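Local atomic coordinates of N5-carboxyaminoimidazole ribonucleotide synthetase (Bacillus anthracis, PDB entry 3QFF), a protein that catalyses the ATP-dependent carboxylation of aminoimidazole ribonucleotide with bicarbonate to its N5-carboxyamino form in purine biosynthesis. Residues I40-P45 with Q53-E58; V199-S204 with G256-E261; P277-S282 with S293-H298. One frame throughout, in Å; residues are numbered along the deposited sequence.

Contact 1: I40-P45 with Q53-E58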
# COMPACT_ATOMS: atom_id res chain seq x y z
N ILE A 40 -7.18 14.37 -0.18
CA ILE A 40 -7.50 14.16 1.22
C ILE A 40 -7.52 15.48 2.01
O ILE A 40 -6.57 16.27 1.94
CB ILE A 40 -6.48 13.19 1.91
CG1 ILE A 40 -6.42 11.84 1.18
CG2 ILE A 40 -6.79 13.03 3.43
CD1 ILE A 40 -7.71 11.03 1.22
N ALA A 41 -8.61 15.69 2.75
CA ALA A 41 -8.67 16.77 3.76
C ALA A 41 -8.83 16.14 5.13
O ALA A 41 -9.56 15.17 5.29
CB ALA A 41 -9.82 17.73 3.45
N VAL A 42 -8.14 16.68 6.14
CA VAL A 42 -8.25 16.15 7.49
C VAL A 42 -8.51 17.27 8.49
O VAL A 42 -7.99 18.38 8.33
CB VAL A 42 -6.98 15.31 7.91
CG1 VAL A 42 -5.70 16.12 7.73
CG2 VAL A 42 -7.09 14.78 9.35
N LEU A 43 -9.32 16.98 9.50
CA LEU A 43 -9.49 17.86 10.66
C LEU A 43 -9.00 17.16 11.93
O LEU A 43 -9.37 16.01 12.19
CB LEU A 43 -10.95 18.29 10.81
CG LEU A 43 -11.39 19.22 11.96
CD1 LEU A 43 -12.71 19.84 11.60
CD2 LEU A 43 -11.51 18.48 13.30
N ASP A 44 -8.21 17.87 12.72
CA ASP A 44 -7.55 17.32 13.91
C ASP A 44 -7.09 18.49 14.80
O ASP A 44 -6.67 19.52 14.29
CB ASP A 44 -6.34 16.48 13.49
CG ASP A 44 -5.75 15.66 14.65
OD1 ASP A 44 -4.89 16.20 15.39
OD2 ASP A 44 -6.13 14.48 14.83
N PRO A 45 -7.20 18.33 16.14
CA PRO A 45 -6.79 19.35 17.12
C PRO A 45 -5.31 19.74 17.09
O PRO A 45 -4.97 20.85 17.50
CB PRO A 45 -7.11 18.67 18.46
CG PRO A 45 -8.22 17.76 18.16
CD PRO A 45 -7.95 17.23 16.78
N GLN A 53 0.19 14.63 7.54
CA GLN A 53 1.45 14.39 6.84
C GLN A 53 1.26 13.78 5.46
O GLN A 53 2.19 13.72 4.67
CB GLN A 53 2.36 13.50 7.68
CG GLN A 53 2.94 14.21 8.89
CD GLN A 53 3.51 13.24 9.89
OE1 GLN A 53 4.10 12.22 9.52
NE2 GLN A 53 3.33 13.55 11.17
N VAL A 54 0.04 13.31 5.19
CA VAL A 54 -0.30 12.76 3.89
C VAL A 54 -1.49 13.49 3.26
O VAL A 54 -1.89 13.17 2.16
CB VAL A 54 -0.54 11.21 3.94
CG1 VAL A 54 0.68 10.48 4.50
CG2 VAL A 54 -1.74 10.85 4.77
N ALA A 55 -2.02 14.51 3.93
CA ALA A 55 -3.22 15.20 3.43
C ALA A 55 -2.88 16.38 2.53
O ALA A 55 -1.80 16.96 2.64
CB ALA A 55 -4.09 15.66 4.59
N ASP A 56 -3.81 16.71 1.63
CA ASP A 56 -3.67 17.88 0.75
C ASP A 56 -4.11 19.13 1.51
O ASP A 56 -3.53 20.22 1.36
CB ASP A 56 -4.51 17.73 -0.52
CG ASP A 56 -4.14 16.50 -1.35
OD1 ASP A 56 -3.37 16.65 -2.32
OD2 ASP A 56 -4.61 15.39 -1.04
N ILE A 57 -5.14 18.97 2.34
CA ILE A 57 -5.67 20.07 3.16
C ILE A 57 -5.72 19.67 4.65
O ILE A 57 -6.17 18.57 4.98
CB ILE A 57 -7.07 20.50 2.67
CG1 ILE A 57 -7.00 20.92 1.20
CG2 ILE A 57 -7.65 21.62 3.54
CD1 ILE A 57 -8.35 21.19 0.56
N GLU A 58 -5.26 20.56 5.52
CA GLU A 58 -5.28 20.35 6.97
C GLU A 58 -6.08 21.45 7.67
O GLU A 58 -5.80 22.63 7.49
CB GLU A 58 -3.84 20.30 7.51
CG GLU A 58 -3.70 20.14 9.04
CD GLU A 58 -2.25 20.30 9.52
OE1 GLU A 58 -1.90 19.76 10.59
OE2 GLU A 58 -1.43 20.95 8.83

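Contact 2: V199-S204 with G256-E261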
# COMPACT_ATOMS: atom_id res chain seq x y z
N VAL A 199 -13.25 -10.05 13.87
CA VAL A 199 -13.55 -10.13 12.45
C VAL A 199 -13.87 -8.71 11.97
O VAL A 199 -14.65 -7.99 12.62
CB VAL A 199 -14.79 -11.05 12.17
CG1 VAL A 199 -15.25 -10.94 10.71
CG2 VAL A 199 -14.48 -12.51 12.51
N ILE A 200 -13.24 -8.31 10.86
CA ILE A 200 -13.53 -7.03 10.23
C ILE A 200 -14.52 -7.33 9.11
O ILE A 200 -14.25 -8.19 8.25
CB ILE A 200 -12.26 -6.37 9.60
CG1 ILE A 200 -11.09 -6.26 10.60
CG2 ILE A 200 -12.61 -4.99 8.99
CD1 ILE A 200 -11.29 -5.27 11.72
N VAL A 201 -15.66 -6.65 9.13
CA VAL A 201 -16.62 -6.76 8.04
C VAL A 201 -16.79 -5.41 7.33
O VAL A 201 -16.75 -4.34 7.96
CB VAL A 201 -17.99 -7.40 8.51
CG1 VAL A 201 -18.51 -6.73 9.76
CG2 VAL A 201 -19.02 -7.38 7.38
N ILE A 202 -16.96 -5.47 6.01
CA ILE A 202 -17.09 -4.28 5.19
C ILE A 202 -18.41 -4.34 4.45
O ILE A 202 -18.73 -5.37 3.87
CB ILE A 202 -15.99 -4.22 4.09
CG1 ILE A 202 -14.60 -4.51 4.65
CG2 ILE A 202 -16.08 -2.87 3.29
CD1 ILE A 202 -14.10 -3.50 5.70
N ARG A 203 -19.15 -3.24 4.47
CA ARG A 203 -20.41 -3.16 3.70
C ARG A 203 -20.46 -1.84 2.97
O ARG A 203 -20.35 -0.78 3.59
CB ARG A 203 -21.63 -3.33 4.61
CG ARG A 203 -22.94 -3.47 3.84
CD ARG A 203 -24.09 -4.03 4.69
NE ARG A 203 -25.37 -3.97 3.98
CZ ARG A 203 -26.15 -2.90 3.88
NH1 ARG A 203 -25.81 -1.76 4.46
NH2 ARG A 203 -27.29 -2.96 3.21
N SER A 204 -20.61 -1.89 1.66
CA SER A 204 -20.61 -0.67 0.85
C SER A 204 -21.96 0.06 0.90
O SER A 204 -22.96 -0.50 1.35
CB SER A 204 -20.21 -0.97 -0.60
OG SER A 204 -21.31 -1.45 -1.36
N GLY A 256 -19.56 1.10 5.47
CA GLY A 256 -18.18 1.30 5.89
C GLY A 256 -17.61 0.04 6.53
O GLY A 256 -17.83 -1.07 6.03
N THR A 257 -16.91 0.22 7.64
CA THR A 257 -16.11 -0.83 8.27
C THR A 257 -16.63 -1.09 9.68
O THR A 257 -16.91 -0.14 10.42
CB THR A 257 -14.62 -0.38 8.36
OG1 THR A 257 -14.17 -0.05 7.05
CG2 THR A 257 -13.72 -1.50 8.91
N LEU A 258 -16.78 -2.37 10.03
CA LEU A 258 -17.13 -2.74 11.40
C LEU A 258 -16.15 -3.80 11.92
O LEU A 258 -15.99 -4.84 11.31
CB LEU A 258 -18.57 -3.27 11.47
CG LEU A 258 -19.11 -3.59 12.88
CD1 LEU A 258 -19.26 -2.30 13.70
CD2 LEU A 258 -20.46 -4.32 12.79
N ALA A 259 -15.49 -3.51 13.04
CA ALA A 259 -14.68 -4.52 13.71
C ALA A 259 -15.56 -5.14 14.78
O ALA A 259 -16.17 -4.41 15.57
CB ALA A 259 -13.45 -3.89 14.35
N VAL A 260 -15.61 -6.46 14.83
CA VAL A 260 -16.42 -7.16 15.83
C VAL A 260 -15.46 -7.92 16.73
O VAL A 260 -14.78 -8.83 16.27
CB VAL A 260 -17.41 -8.14 15.16
CG1 VAL A 260 -18.41 -8.69 16.20
CG2 VAL A 260 -18.15 -7.47 13.99
N GLU A 261 -15.35 -7.52 17.99
CA GLU A 261 -14.49 -8.25 18.92
C GLU A 261 -15.31 -9.24 19.71
O GLU A 261 -16.42 -8.92 20.13
CB GLU A 261 -13.72 -7.32 19.85
CG GLU A 261 -12.69 -6.46 19.11
CD GLU A 261 -11.81 -5.68 20.07
OE1 GLU A 261 -12.17 -4.54 20.42
OE2 GLU A 261 -10.76 -6.23 20.49

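Contact 3: P277-S282 with S293-H298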
# COMPACT_ATOMS: atom_id res chain seq x y z
N PRO A 277 -16.99 1.00 14.78
CA PRO A 277 -17.43 1.25 13.42
C PRO A 277 -16.37 2.03 12.63
O PRO A 277 -16.64 3.11 12.13
CB PRO A 277 -18.69 2.10 13.62
CG PRO A 277 -18.42 2.83 14.91
CD PRO A 277 -17.51 1.98 15.73
N ARG A 278 -15.19 1.45 12.51
CA ARG A 278 -14.08 2.04 11.79
C ARG A 278 -13.05 0.96 11.59
O ARG A 278 -13.15 -0.11 12.22
CB ARG A 278 -13.46 3.19 12.61
CG ARG A 278 -13.25 2.84 14.08
CD ARG A 278 -12.20 3.71 14.75
NE ARG A 278 -12.12 3.36 16.17
CZ ARG A 278 -11.43 2.32 16.65
NH1 ARG A 278 -10.72 1.53 15.85
NH2 ARG A 278 -11.45 2.08 17.96
N PRO A 279 -12.04 1.21 10.73
CA PRO A 279 -10.87 0.36 10.74
C PRO A 279 -10.31 0.30 12.16
O PRO A 279 -10.41 1.26 12.94
CB PRO A 279 -9.89 1.07 9.79
CG PRO A 279 -10.77 1.86 8.88
CD PRO A 279 -11.95 2.28 9.71
N HIS A 280 -9.74 -0.85 12.48
CA HIS A 280 -9.42 -1.19 13.83
C HIS A 280 -8.01 -1.75 13.87
O HIS A 280 -7.52 -2.29 12.87
CB HIS A 280 -10.45 -2.23 14.28
CG HIS A 280 -10.41 -2.55 15.73
ND1 HIS A 280 -9.73 -3.64 16.23
CD2 HIS A 280 -11.00 -1.95 16.80
CE1 HIS A 280 -9.89 -3.69 17.55
NE2 HIS A 280 -10.67 -2.68 17.91
N ASN A 281 -7.36 -1.63 15.02
CA ASN A 281 -5.98 -2.12 15.23
C ASN A 281 -5.84 -3.63 14.93
O ASN A 281 -4.81 -4.07 14.41
CB ASN A 281 -5.56 -1.82 16.68
CG ASN A 281 -4.05 -1.88 16.91
OD1 ASN A 281 -3.26 -2.38 16.09
ND2 ASN A 281 -3.64 -1.36 18.05
N SER A 282 -6.87 -4.41 15.25
CA SER A 282 -6.86 -5.85 15.00
C SER A 282 -7.00 -6.23 13.50
O SER A 282 -6.95 -7.40 13.16
CB SER A 282 -7.90 -6.58 15.89
OG SER A 282 -9.24 -6.36 15.46
N SER A 293 -6.46 -4.25 1.80
CA SER A 293 -6.40 -3.89 3.22
C SER A 293 -7.75 -3.39 3.74
O SER A 293 -8.59 -2.93 2.96
CB SER A 293 -5.33 -2.83 3.47
OG SER A 293 -5.82 -1.54 3.18
N GLN A 294 -7.96 -3.45 5.05
CA GLN A 294 -9.16 -2.84 5.63
C GLN A 294 -9.32 -1.38 5.23
O GLN A 294 -10.46 -0.87 5.13
CB GLN A 294 -9.16 -3.00 7.16
CG GLN A 294 -8.08 -2.21 7.89
CD GLN A 294 -8.19 -2.31 9.41
OE1 GLN A 294 -9.26 -2.58 9.95
NE2 GLN A 294 -7.08 -2.04 10.10
N PHE A 295 -8.19 -0.70 5.00
CA PHE A 295 -8.18 0.70 4.59
C PHE A 295 -8.62 0.92 3.15
O PHE A 295 -9.48 1.80 2.88
CB PHE A 295 -6.80 1.35 4.87
CG PHE A 295 -6.41 1.28 6.33
CD1 PHE A 295 -5.50 0.33 6.79
CD2 PHE A 295 -7.03 2.13 7.24
CE1 PHE A 295 -5.19 0.26 8.16
CE2 PHE A 295 -6.74 2.07 8.60
CZ PHE A 295 -5.82 1.14 9.06
N GLY A 296 -8.05 0.15 2.22
CA GLY A 296 -8.53 0.16 0.84
C GLY A 296 -10.01 -0.21 0.76
O GLY A 296 -10.76 0.35 -0.06
N GLN A 297 -10.43 -1.16 1.61
CA GLN A 297 -11.85 -1.57 1.67
C GLN A 297 -12.75 -0.45 2.17
O GLN A 297 -13.82 -0.21 1.60
CB GLN A 297 -12.05 -2.82 2.55
CG GLN A 297 -11.50 -4.10 1.94
CD GLN A 297 -12.31 -4.58 0.73
OE1 GLN A 297 -12.51 -3.85 -0.24
NE2 GLN A 297 -12.75 -5.83 0.77
N HIS A 298 -12.32 0.24 3.22
CA HIS A 298 -13.12 1.32 3.81
C HIS A 298 -13.35 2.44 2.80
O HIS A 298 -14.48 2.95 2.67
CB HIS A 298 -12.45 1.86 5.08
CG HIS A 298 -13.24 2.93 5.76
ND1 HIS A 298 -14.29 2.65 6.61
CD2 HIS A 298 -13.15 4.28 5.72
CE1 HIS A 298 -14.81 3.78 7.07
NE2 HIS A 298 -14.14 4.79 6.52

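Contact 1: I40-P45 with Q53-E58
Ile40 and Val42 meet Ala55, Asp56 and Ile57 largely through their backbones, and Ile40 is gripped at both ends. Its carbonyl O takes two N-H groups, Asp56 N at 2.8 Å and Ile57 N at 3.1 Å; the second bond is the straighter and lies in the carbonyl plane. Two successive amides share one acceptor where the loop enters the strand that starts at Ile57. On its other side Ile40 N gives a nearly straight bond of 2.9 Å to Asp56 OD2, an oxygen met on its anti side. Asp56 CG lies beside its own backbone N (chi1 -59°), which folds the carboxylate back toward Ile40; Lys34 adds a salt bridge to the same oxygen. Further along, Val42 N reaches Ile57 O at 3.0 Å, and Ala41 pairs with Ile57, CB to CB.

Ala55 CB touches both larger side chains, Ile40 CG2 at 3.9 Å and Val42 CG1 at 3.6 Å. Val42 makes this touch because CG1 stands between its backbone N and carbonyl carbon (chi1 55°), directed to the neighbouring segment. The rest of Ile40 leads away to Ala30 and Ala33 of helix 24-35. Ala41 and Leu43 face helix 66-74 instead. A parallel pair of this kind, with 57-60 the outermost strand within this chain beside 39-44 and helices on both faces, belongs to the Rossmann-like fold of the preATP-grasp domain.

Contact 2: V199-S204 with G256-E261
Ile200 and Ile202 of one strand pack against Thr257 and Ala259 of the other, all four on the same face of a buried antiparallel pair whose axes run at 156°. Both isoleucines fold their ends over the neighbouring strand: CG1 lies beside the backbone N, and the second torsion (chi2 -70° in Ile200) turns CD1 across the gap. Thus Ile200 CD1 settles on Ala259 CB at 3.7 Å, while its CG2 crosses obliquely to Thr257 CG2, also 3.7 Å away. Ile202 lies alongside Thr257 and points the same way, its CD1 3.7 Å from Thr257 OG1. That hydroxyl is turned beside its own backbone N and hydrogen-bonds His298 ND1, while the threonine methyl faces Ile200 CG2 and Ile202 CD1.

On the opposite face Val201 puts CG1 between its backbone N and carbonyl carbon (chi1 49°). The methyl comes 3.9 Å from Leu258 CB, and the two side chains run side by side. Val260 CG2 is a looser neighbour of the same Val201 methyl.

The backbones are joined by three reciprocal pairs of bonds, Val199 with Val260, Val201 with Leu258 and Arg203 with Gly256; Val201 N to Leu258 O, at 2.9 Å, is among the straightest. Gly256 begins its strand with backbone angles that a side chain would find hindered by the preceding carbonyl.

Strand 209-220 continues the sheet beyond 195-203, and 270-276 borders 256-264. Helix 235-251 packs on Val199, Val201 and Val260, whereas helix 294-303 packs on Ile200 and Ile202.

Contact 3: P277-S282 with S293-H298
Pro279 and Gln294 bring their backbones closest, with CA atoms 6.3 Å apart. The loop runs extended through Pro279 and His280 before curling into a 3-10 turn at Asn281, while helix 294-303 starts just after Ser293, the N-cap, whose OG receives Gly296 N at 3.0 Å.

The Gln294 side chain stretches straight beyond CG and sets its amide against the His280 backbone. Its NE2 donates to His280 O at 2.8 Å with that oxygen in the amide plane, and its OE1 accepts His280 N at 3.1 Å from above the carbonyl plane. The two bonds together fix the rotation of the amide. This loop follows strand 270-276 in the ATP-grasp domain, and the side chain of His280 lies about 8 Å from the bound ADP; its ND1 is engaged by both Ser282 N and Ser282 OG.

Pro279 touches two rings. Its CB meets Phe295 CE2 obliquely at 3.5 Å, and its CD sits over one face of His298 in a CH-pi contact, 21° off the ring normal. Within the loop, Arg278 NH1 donates to Pro279 O at 2.9 Å, and Arg278 NE forms a salt bridge with Glu84.

Overall arrangement
From the N terminus, contact 1 comes first: it closes the short helix-free loop between 40-45 and 53-58, in the preATP-grasp domain. Contact 2 then closes a long excursion of strands and helix between 199-204 and 256-261, and contact 3 closes a shorter one between 277-282 and 293-298. The three follow in series, none nested in or crossing another. Contacts 2 and 3 touch, their centres about 7 Å apart, with Ala259 CB 3.4 Å from His280 CB. Contact 1 stands about 19 Å from contact 3, centre to centre; helix 24-35 lies between them, touching Ile40 through Ala30, Ala33 and Lys34 and touching Pro279, Phe295 and His298 through Met28 and Met29.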